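Local coordinates for nisin immunity protein (Lactococcus lactis subsp. lactis, PDB 5XHB), which is a membrane-anchored lipoprotein that takes part in the immunity of its producer cell against exogenously supplied nisin, at residues 138-144 and 219-225; 194-200 and 211-216. All coordinates share one frame; numbering follows the deposited sequence.

Interaction 1: 138-144 and 219-225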
ATOM      1  N   ILE A 138      -7.541   8.445  -3.868  1.00 18.31           N
ATOM      2  CA  ILE A 138      -7.987   9.480  -2.940  1.00 20.78           C
ATOM      3  C   ILE A 138      -8.730   8.794  -1.816  1.00 20.97           C
ATOM      4  O   ILE A 138      -9.507   7.873  -2.060  1.00 21.78           O
ATOM      5  CB  ILE A 138      -8.889  10.524  -3.639  1.00 22.36           C
ATOM      6  CG1 ILE A 138      -8.140  11.131  -4.825  1.00 25.56           C
ATOM      7  CG2 ILE A 138      -9.323  11.618  -2.663  1.00 22.08           C
ATOM      8  CD1 ILE A 138      -8.642  12.499  -5.248  1.00 32.25           C
ATOM      9  N   TYR A 139      -8.466   9.224  -0.585  1.00 16.46           N
ATOM     10  CA  TYR A 139      -9.010   8.593   0.606  1.00 15.71           C
ATOM     11  C   TYR A 139      -9.784   9.602   1.407  1.00 19.15           C
ATOM     12  O   TYR A 139      -9.309  10.702   1.631  1.00 16.52           O
ATOM     13  CB  TYR A 139      -7.887   7.991   1.467  1.00 15.83           C
ATOM     14  CG  TYR A 139      -7.244   6.830   0.757  1.00 13.95           C
ATOM     15  CD1 TYR A 139      -6.283   7.045  -0.216  1.00 18.19           C
ATOM     16  CD2 TYR A 139      -7.631   5.518   1.042  1.00 17.03           C
ATOM     17  CE1 TYR A 139      -5.714   5.991  -0.901  1.00 21.94           C
ATOM     18  CE2 TYR A 139      -7.064   4.447   0.367  1.00 18.27           C
ATOM     19  CZ  TYR A 139      -6.108   4.693  -0.605  1.00 22.26           C
ATOM     20  OH  TYR A 139      -5.547   3.649  -1.305  1.00 21.99           O
ATOM     21  N   SER A 140     -10.971   9.219   1.848  1.00 16.78           N
ATOM     22  CA  SER A 140     -11.781  10.094   2.676  1.00 14.17           C
ATOM     23  C   SER A 140     -11.549   9.803   4.155  1.00 20.82           C
ATOM     24  O   SER A 140     -11.678   8.657   4.577  1.00 15.39           O
ATOM     25  CB  SER A 140     -13.259   9.919   2.329  1.00 22.31           C
ATOM     26  OG  SER A 140     -14.044  10.684   3.218  1.00 30.33           O
ATOM     27  N   ILE A 141     -11.195  10.839   4.921  1.00 13.44           N
ATOM     28  CA  ILE A 141     -11.005  10.734   6.369  1.00 13.87           C
ATOM     29  C   ILE A 141     -12.350  10.820   7.053  1.00 18.30           C
ATOM     30  O   ILE A 141     -13.000  11.863   7.026  1.00 17.43           O
ATOM     31  CB  ILE A 141     -10.082  11.849   6.902  1.00 12.81           C
ATOM     32  CG1 ILE A 141      -8.727  11.805   6.188  1.00 15.11           C
ATOM     33  CG2 ILE A 141      -9.898  11.738   8.419  1.00 14.64           C
ATOM     34  CD1 ILE A 141      -7.879  13.068   6.442  1.00 16.71           C
ATOM     35  N   SER A 142     -12.779   9.716   7.654  1.00 17.60           N
ATOM     36  CA  SER A 142     -14.107   9.634   8.247  1.00 21.88           C
ATOM     37  C   SER A 142     -14.126  10.164   9.679  1.00 24.12           C
ATOM     38  O   SER A 142     -13.096  10.582  10.216  1.00 19.91           O
ATOM     39  CB  SER A 142     -14.590   8.184   8.238  1.00 22.98           C
ATOM     40  OG  SER A 142     -13.830   7.433   9.172  1.00 21.98           O
ATOM     41  N   ASP A 143     -15.299  10.119  10.305  1.00 21.14           N
ATOM     42  CA  ASP A 143     -15.408  10.411  11.728  1.00 23.47           C
ATOM     43  C   ASP A 143     -15.493   9.107  12.535  1.00 27.65           C
ATOM     44  O   ASP A 143     -16.043   9.080  13.630  1.00 24.09           O
ATOM     45  CB  ASP A 143     -16.627  11.297  12.011  1.00 28.19           C
ATOM     46  CG  ASP A 143     -16.539  12.000  13.367  1.00 37.28           C
ATOM     47  OD1 ASP A 143     -15.413  12.178  13.882  1.00 36.56           O
ATOM     48  OD2 ASP A 143     -17.595  12.373  13.927  1.00 47.49           O
ATOM     49  N   THR A 144     -14.939   8.030  11.980  1.00 17.66           N
ATOM     50  CA  THR A 144     -14.866   6.741  12.670  1.00 18.25           C
ATOM     51  C   THR A 144     -13.506   6.557  13.315  1.00 19.30           C
ATOM     52  O   THR A 144     -12.483   6.685  12.644  1.00 18.09           O
ATOM     53  CB  THR A 144     -15.118   5.576  11.702  1.00 23.94           C
ATOM     54  OG1 THR A 144     -16.448   5.678  11.176  1.00 25.25           O
ATOM     55  CG2 THR A 144     -14.920   4.227  12.403  1.00 24.33           C
ATOM     56  N   PHE A 219      -7.223   8.827  16.288  1.00 13.56           N
ATOM     57  CA  PHE A 219      -6.997   8.231  14.988  1.00 12.35           C
ATOM     58  C   PHE A 219      -8.322   7.980  14.297  1.00 13.86           C
ATOM     59  O   PHE A 219      -9.225   7.364  14.873  1.00 14.86           O
ATOM     60  CB  PHE A 219      -6.198   6.944  15.135  1.00 13.90           C
ATOM     61  CG  PHE A 219      -4.729   7.182  15.334  1.00 12.79           C
ATOM     62  CD1 PHE A 219      -3.907   7.432  14.239  1.00 12.46           C
ATOM     63  CD2 PHE A 219      -4.176   7.170  16.605  1.00 17.74           C
ATOM     64  CE1 PHE A 219      -2.547   7.655  14.419  1.00 16.48           C
ATOM     65  CE2 PHE A 219      -2.818   7.400  16.791  1.00 20.60           C
ATOM     66  CZ  PHE A 219      -2.007   7.647  15.693  1.00 18.21           C
ATOM     67  N   LYS A 220      -8.437   8.476  13.063  1.00 11.84           N
ATOM     68  CA  LYS A 220      -9.646   8.301  12.261  1.00 12.97           C
ATOM     69  C   LYS A 220      -9.400   7.367  11.077  1.00 13.55           C
ATOM     70  O   LYS A 220      -8.315   7.355  10.506  1.00 12.54           O
ATOM     71  CB  LYS A 220     -10.135   9.653  11.730  1.00 15.99           C
ATOM     72  CG  LYS A 220     -10.442  10.680  12.814  1.00 15.27           C
ATOM     73  CD  LYS A 220     -11.529  10.177  13.765  1.00 16.65           C
ATOM     74  CE  LYS A 220     -12.127  11.346  14.580  1.00 22.08           C
ATOM     75  NZ  LYS A 220     -12.827  10.910  15.825  1.00 35.13           N
ATOM     76  N   LEU A 221     -10.441   6.644  10.677  1.00 13.43           N
ATOM     77  CA  LEU A 221     -10.374   5.725   9.551  1.00 12.92           C
ATOM     78  C   LEU A 221     -10.458   6.453   8.223  1.00 14.32           C
ATOM     79  O   LEU A 221     -11.386   7.241   7.997  1.00 18.14           O
ATOM     80  CB  LEU A 221     -11.511   4.701   9.665  1.00 12.90           C
ATOM     81  CG  LEU A 221     -11.805   3.886   8.405  1.00 14.73           C
ATOM     82  CD1 LEU A 221     -10.620   3.004   8.100  1.00 20.51           C
ATOM     83  CD2 LEU A 221     -13.087   3.060   8.580  1.00 18.30           C
ATOM     84  N   ALA A 222      -9.485   6.195   7.351  1.00 14.63           N
ATOM     85  CA  ALA A 222      -9.463   6.730   5.998  1.00 15.11           C
ATOM     86  C   ALA A 222      -9.683   5.597   5.007  1.00 17.88           C
ATOM     87  O   ALA A 222      -8.967   4.595   5.047  1.00 15.99           O
ATOM     88  CB  ALA A 222      -8.138   7.431   5.703  1.00 14.09           C
ATOM     89  N   THR A 223     -10.654   5.753   4.109  1.00 17.16           N
ATOM     90  CA  THR A 223     -10.946   4.697   3.140  1.00 17.11           C
ATOM     91  C   THR A 223     -11.011   5.224   1.711  1.00 21.22           C
ATOM     92  O   THR A 223     -11.297   6.396   1.495  1.00 17.08           O
ATOM     93  CB  THR A 223     -12.266   3.987   3.479  1.00 24.49           C
ATOM     94  OG1 THR A 223     -13.315   4.954   3.549  1.00 27.38           O
ATOM     95  CG2 THR A 223     -12.166   3.286   4.820  1.00 21.81           C
ATOM     96  N   LYS A 224     -10.748   4.352   0.738  1.00 18.29           N
ATOM     97  CA  LYS A 224     -10.634   4.767  -0.652  1.00 24.32           C
ATOM     98  C   LYS A 224     -11.983   5.231  -1.178  1.00 26.13           C
ATOM     99  O   LYS A 224     -12.992   4.554  -0.997  1.00 30.42           O
ATOM    100  CB  LYS A 224     -10.074   3.632  -1.517  1.00 27.39           C
ATOM    101  CG  LYS A 224     -10.239   3.849  -3.027  1.00 33.59           C
ATOM    102  CD  LYS A 224      -9.474   5.082  -3.544  1.00 39.45           C
ATOM    103  CE  LYS A 224     -10.176   5.739  -4.770  1.00 35.61           C
ATOM    104  NZ  LYS A 224      -9.453   6.896  -5.421  1.00 23.83           N
ATOM    105  N   VAL A 225     -12.009   6.412  -1.791  1.00 30.64           N
ATOM    106  CA  VAL A 225     -13.257   6.945  -2.338  1.00 35.00           C
ATOM    107  C   VAL A 225     -13.343   6.687  -3.837  1.00 43.58           C
ATOM    108  O   VAL A 225     -13.010   7.553  -4.646  1.00 49.68           O
ATOM    109  CB  VAL A 225     -13.417   8.464  -2.073  1.00 42.48           C
ATOM    110  CG1 VAL A 225     -14.687   8.735  -1.275  1.00 48.43           C
ATOM    111  CG2 VAL A 225     -12.212   9.022  -1.339  1.00 32.20           C
TER
HETATM  112  O   HOH W   1     -13.917   7.117   4.872  1.00 31.88           O
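An antiparallel strand pair within the C-terminal domain joins 138-144 to 219-225, Ser140 and Thr223 forming a hydrogen-bonded pair between the non-hydrogen-bonded pairs Tyr139-Lys224 and Ile141-Ala222. Ser140 N reaches Thr223 O at 2.9 Å, and a water that donates to Ser140 O also bonds Thr223 OG1. Toward the corner at 143, Leu221 O is gripped twice by one residue, by Ser142 N at 2.9 Å and by Ser142 OG at 2.7 Å. With chi1 at 70°, Ser142 OG lies between its own N and carbonyl carbon, where it also accepts from Thr144 N at 3.1 Å in an ST turn. Past the turn, Leu221 N donates to Thr144 O (2.8 Å), so the pairing resumes. Lys220 runs alongside Asp143, Lys220 NZ 3.5 Å from Asp143 OD1 in a long salt bridge secondary to the one it makes with Asp218. At the other end Lys224 crosses Tyr139 at about a right angle: CD lies over one ring face, while Lys224 CB approaches Tyr139 CE2 at 3.6 Å. Tyr139 OH is hydrogen-bonded to Thr208 O. Backbone bonds from Tyr139 to Ile132 of strand 131-134, from Ile141 to Arg130 just before it, and from Lys220 and Ala222 to strand 210-215 place the pair inside the seven-stranded sheet.

Interaction 2: 194-200 and 211-216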
ATOM      1  N   TRP A 194      -8.190  21.205  11.397  1.00 12.66           N
ATOM      2  CA  TRP A 194      -7.691  19.862  11.663  1.00 13.39           C
ATOM      3  C   TRP A 194      -6.192  19.901  11.805  1.00 10.97           C
ATOM      4  O   TRP A 194      -5.505  20.508  10.989  1.00 11.57           O
ATOM      5  CB  TRP A 194      -8.058  18.893  10.545  1.00 11.72           C
ATOM      6  CG  TRP A 194      -9.445  18.360  10.616  1.00 13.64           C
ATOM      7  CD1 TRP A 194     -10.457  18.750  11.461  1.00 13.53           C
ATOM      8  CD2 TRP A 194      -9.969  17.304   9.815  1.00 12.87           C
ATOM      9  NE1 TRP A 194     -11.595  18.001  11.204  1.00 13.81           N
ATOM     10  CE2 TRP A 194     -11.314  17.104  10.201  1.00 14.18           C
ATOM     11  CE3 TRP A 194      -9.437  16.512   8.795  1.00 16.64           C
ATOM     12  CZ2 TRP A 194     -12.128  16.135   9.608  1.00 16.10           C
ATOM     13  CZ3 TRP A 194     -10.246  15.547   8.207  1.00 16.62           C
ATOM     14  CH2 TRP A 194     -11.577  15.366   8.622  1.00 17.35           C
ATOM     15  N   ASP A 195      -5.693  19.245  12.846  1.00  8.06           N
ATOM     16  CA  ASP A 195      -4.263  19.121  13.047  1.00 10.46           C
ATOM     17  C   ASP A 195      -3.921  17.664  12.769  1.00 11.89           C
ATOM     18  O   ASP A 195      -4.439  16.778  13.433  1.00 11.01           O
ATOM     19  CB  ASP A 195      -3.884  19.543  14.471  1.00 11.61           C
ATOM     20  CG  ASP A 195      -4.359  20.964  14.792  1.00 15.08           C
ATOM     21  OD1 ASP A 195      -4.202  21.836  13.916  1.00 13.73           O
ATOM     22  OD2 ASP A 195      -4.912  21.205  15.889  1.00 14.76           O
ATOM     23  N   TYR A 196      -3.087  17.427  11.763  1.00 10.05           N
ATOM     24  CA  TYR A 196      -2.859  16.072  11.250  1.00 11.18           C
ATOM     25  C   TYR A 196      -1.577  15.500  11.821  1.00 12.32           C
ATOM     26  O   TYR A 196      -0.496  16.095  11.658  1.00 10.87           O
ATOM     27  CB  TYR A 196      -2.756  16.064   9.726  1.00 12.00           C
ATOM     28  CG  TYR A 196      -3.910  16.689   8.974  1.00 11.08           C
ATOM     29  CD1 TYR A 196      -4.136  18.061   9.020  1.00 12.88           C
ATOM     30  CD2 TYR A 196      -4.727  15.918   8.160  1.00  9.84           C
ATOM     31  CE1 TYR A 196      -5.182  18.648   8.303  1.00 11.22           C
ATOM     32  CE2 TYR A 196      -5.785  16.498   7.441  1.00 11.28           C
ATOM     33  CZ  TYR A 196      -5.990  17.871   7.515  1.00 13.52           C
ATOM     34  OH  TYR A 196      -7.019  18.463   6.815  1.00 15.31           O
ATOM     35  N   GLY A 197      -1.684  14.341  12.460  1.00 12.66           N
ATOM     36  CA  GLY A 197      -0.528  13.730  13.092  1.00 12.13           C
ATOM     37  C   GLY A 197       0.030  12.550  12.310  1.00 13.49           C
ATOM     38  O   GLY A 197       0.345  12.665  11.124  1.00 13.70           O
ATOM     39  N   GLU A 198       0.145  11.407  12.983  1.00  9.75           N
ATOM     40  CA  GLU A 198       0.758  10.227  12.377  1.00 11.09           C
ATOM     41  C   GLU A 198      -0.195   9.510  11.439  1.00 11.00           C
ATOM     42  O   GLU A 198      -1.411   9.640  11.558  1.00  9.65           O
ATOM     43  CB  GLU A 198       1.226   9.261  13.464  1.00 13.35           C
ATOM     44  CG  GLU A 198       2.267   9.855  14.375  1.00 14.81           C
ATOM     45  CD  GLU A 198       2.756   8.878  15.425  1.00 22.02           C
ATOM     46  OE1 GLU A 198       2.153   7.790  15.599  1.00 18.25           O
ATOM     47  OE2 GLU A 198       3.750   9.213  16.090  1.00 20.99           O
ATOM     48  N   ILE A 199       0.374   8.734  10.523  1.00  8.50           N
ATOM     49  CA  ILE A 199      -0.402   7.793   9.723  1.00 10.70           C
ATOM     50  C   ILE A 199       0.069   6.382  10.070  1.00 11.33           C
ATOM     51  O   ILE A 199       1.273   6.129  10.163  1.00 12.16           O
ATOM     52  CB  ILE A 199      -0.261   8.066   8.208  1.00 11.96           C
ATOM     53  CG1 ILE A 199      -1.022   9.353   7.866  1.00 13.37           C
ATOM     54  CG2 ILE A 199      -0.851   6.906   7.398  1.00 12.33           C
ATOM     55  CD1 ILE A 199      -0.714   9.908   6.541  1.00 19.08           C
ATOM     56  N   HIS A 200      -0.889   5.499  10.336  1.00  9.21           N
ATOM     57  CA  HIS A 200      -0.598   4.100  10.623  1.00 10.26           C
ATOM     58  C   HIS A 200      -1.398   3.212   9.714  1.00 10.56           C
ATOM     59  O   HIS A 200      -2.512   3.553   9.318  1.00 10.21           O
ATOM     60  CB  HIS A 200      -0.953   3.724  12.066  1.00  9.77           C
ATOM     61  CG  HIS A 200      -0.055   4.323  13.099  1.00 15.02           C
ATOM     62  ND1 HIS A 200       0.808   3.564  13.858  1.00 20.24           N
ATOM     63  CD2 HIS A 200       0.100   5.603  13.520  1.00 18.15           C
ATOM     64  CE1 HIS A 200       1.452   4.346  14.708  1.00 19.81           C
ATOM     65  NE2 HIS A 200       1.042   5.587  14.522  1.00 21.14           N
ATOM     66  N   PHE A 211      -6.308   3.216   5.852  1.00 12.67           N
ATOM     67  CA  PHE A 211      -5.281   3.475   6.847  1.00 11.33           C
ATOM     68  C   PHE A 211      -5.832   4.407   7.907  1.00 11.77           C
ATOM     69  O   PHE A 211      -6.973   4.870   7.795  1.00 13.64           O
ATOM     70  CB  PHE A 211      -4.018   4.049   6.201  1.00 10.16           C
ATOM     71  CG  PHE A 211      -4.273   5.209   5.263  1.00 12.85           C
ATOM     72  CD1 PHE A 211      -4.273   6.514   5.733  1.00 14.79           C
ATOM     73  CD2 PHE A 211      -4.489   4.989   3.907  1.00 16.59           C
ATOM     74  CE1 PHE A 211      -4.508   7.581   4.869  1.00 16.48           C
ATOM     75  CE2 PHE A 211      -4.726   6.042   3.038  1.00 19.07           C
ATOM     76  CZ  PHE A 211      -4.737   7.344   3.521  1.00 15.16           C
ATOM     77  N   ALA A 212      -5.045   4.648   8.953  1.00  9.86           N
ATOM     78  CA  ALA A 212      -5.492   5.486  10.059  1.00 10.71           C
ATOM     79  C   ALA A 212      -4.761   6.824  10.055  1.00 11.72           C
ATOM     80  O   ALA A 212      -3.546   6.870   9.875  1.00 12.64           O
ATOM     81  CB  ALA A 212      -5.273   4.774  11.389  1.00 11.47           C
ATOM     82  N   VAL A 213      -5.501   7.911  10.224  1.00 10.94           N
ATOM     83  CA  VAL A 213      -4.879   9.234  10.267  1.00  9.46           C
ATOM     84  C   VAL A 213      -5.206   9.897  11.589  1.00 10.76           C
ATOM     85  O   VAL A 213      -6.369   9.972  11.974  1.00 11.05           O
ATOM     86  CB  VAL A 213      -5.372  10.147   9.114  1.00 10.64           C
ATOM     87  CG1 VAL A 213      -4.509  11.437   9.051  1.00 14.76           C
ATOM     88  CG2 VAL A 213      -5.341   9.400   7.802  1.00 19.22           C
ATOM     89  N   GLU A 214      -4.178  10.369  12.285  1.00 11.37           N
ATOM     90  CA  GLU A 214      -4.360  11.121  13.513  1.00 12.79           C
ATOM     91  C   GLU A 214      -4.900  12.517  13.189  1.00 12.12           C
ATOM     92  O   GLU A 214      -4.235  13.303  12.509  1.00 12.29           O
ATOM     93  CB  GLU A 214      -3.027  11.212  14.265  1.00 15.96           C
ATOM     94  CG  GLU A 214      -3.146  11.384  15.755  1.00 16.42           C
ATOM     95  CD  GLU A 214      -1.817  11.171  16.470  1.00 19.19           C
ATOM     96  OE1 GLU A 214      -0.740  11.316  15.832  1.00 15.70           O
ATOM     97  OE2 GLU A 214      -1.854  10.865  17.678  1.00 17.99           O
ATOM     98  N   ILE A 215      -6.126  12.790  13.625  1.00  9.67           N
ATOM     99  CA  ILE A 215      -6.753  14.097  13.450  1.00 10.65           C
ATOM    100  C   ILE A 215      -7.018  14.651  14.834  1.00 12.16           C
ATOM    101  O   ILE A 215      -7.786  14.060  15.591  1.00 13.54           O
ATOM    102  CB  ILE A 215      -8.082  14.037  12.682  1.00 11.73           C
ATOM    103  CG1 ILE A 215      -7.907  13.412  11.287  1.00 12.61           C
ATOM    104  CG2 ILE A 215      -8.694  15.430  12.580  1.00 12.79           C
ATOM    105  CD1 ILE A 215      -6.986  14.173  10.387  1.00 11.23           C
ATOM    106  N   ASN A 216      -6.401  15.779  15.157  1.00 11.49           N
ATOM    107  CA  ASN A 216      -6.489  16.327  16.511  1.00 11.45           C
ATOM    108  C   ASN A 216      -6.090  15.251  17.526  1.00 13.90           C
ATOM    109  O   ASN A 216      -4.957  14.771  17.482  1.00 13.71           O
ATOM    110  CB  ASN A 216      -7.885  16.904  16.737  1.00 12.69           C
ATOM    111  CG  ASN A 216      -8.191  18.015  15.743  1.00 15.58           C
ATOM    112  OD1 ASN A 216      -7.266  18.613  15.193  1.00 12.61           O
ATOM    113  ND2 ASN A 216      -9.473  18.266  15.473  1.00 16.84           N
TER
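A beta bulge interrupts the pairing of 194-200 with 211-216: the register moves by one residue between Tyr196-Ile215 and Ile199-Val213, and the Glu214 carboxylate fills in for a backbone acceptor. Glu214 O takes Gly197 N at 2.8 Å, while Glu214 OE1 takes Glu198 N at 3.0 Å through its anti lone pair, the N-H pointing almost straight at it (176°). Glu214 CG stands anti to its backbone N (chi1 -154°) and the chain continues extended, which carries OE1 over Gly197, where no side chain stands. Glu198 lies alongside Glu214, the two OE1 atoms 4.6 Å apart, a like-charge proximity probably eased by the N-H donors each oxygen accepts from. His200 NE2 donates to Glu198 OE1 at 2.7 Å, nearly in the imidazole plane, and His200 ND1 is hydrogen-bonded to Gly152 O. Beyond the bulge, Ile215 splits its branches: CG2 sits over the five-membered ring of Trp194, 3.6 Å from the centroid in a CH-pi contact, and CD1 touches Tyr196 CD2. Asn216 OD1 takes the place of a backbone carbonyl, accepting from Asp195 N at 2.9 Å. Together these features describe a bulged, twisted antiparallel beta hairpin, formed by strands 191-202 and 210-215.

In the fold
Followed from the N terminus, the chain first completes the eight-stranded sheet, then enters the second sheet, where 138-144 waits for a partner 75 residues further on. Before that partner arrives, strand 151-165 is laid down and interaction 2 closes the short loop between 200 and 211. Strand 218-224 follows directly and closes interaction 1, so the hairpin contact is nested within the longer closure and the two do not cross. Their centres are about 10 Å apart. Lys220 N to Val213 O (2.8 Å) and Ala222 N to Phe211 O (2.9 Å), both probable hydrogen bonds, join them, giving the continuous order 137-145, 218-224, 210-215, 191-202. Ring contacts Tyr139-Phe211 and Phe219-His200 add side-chain packing.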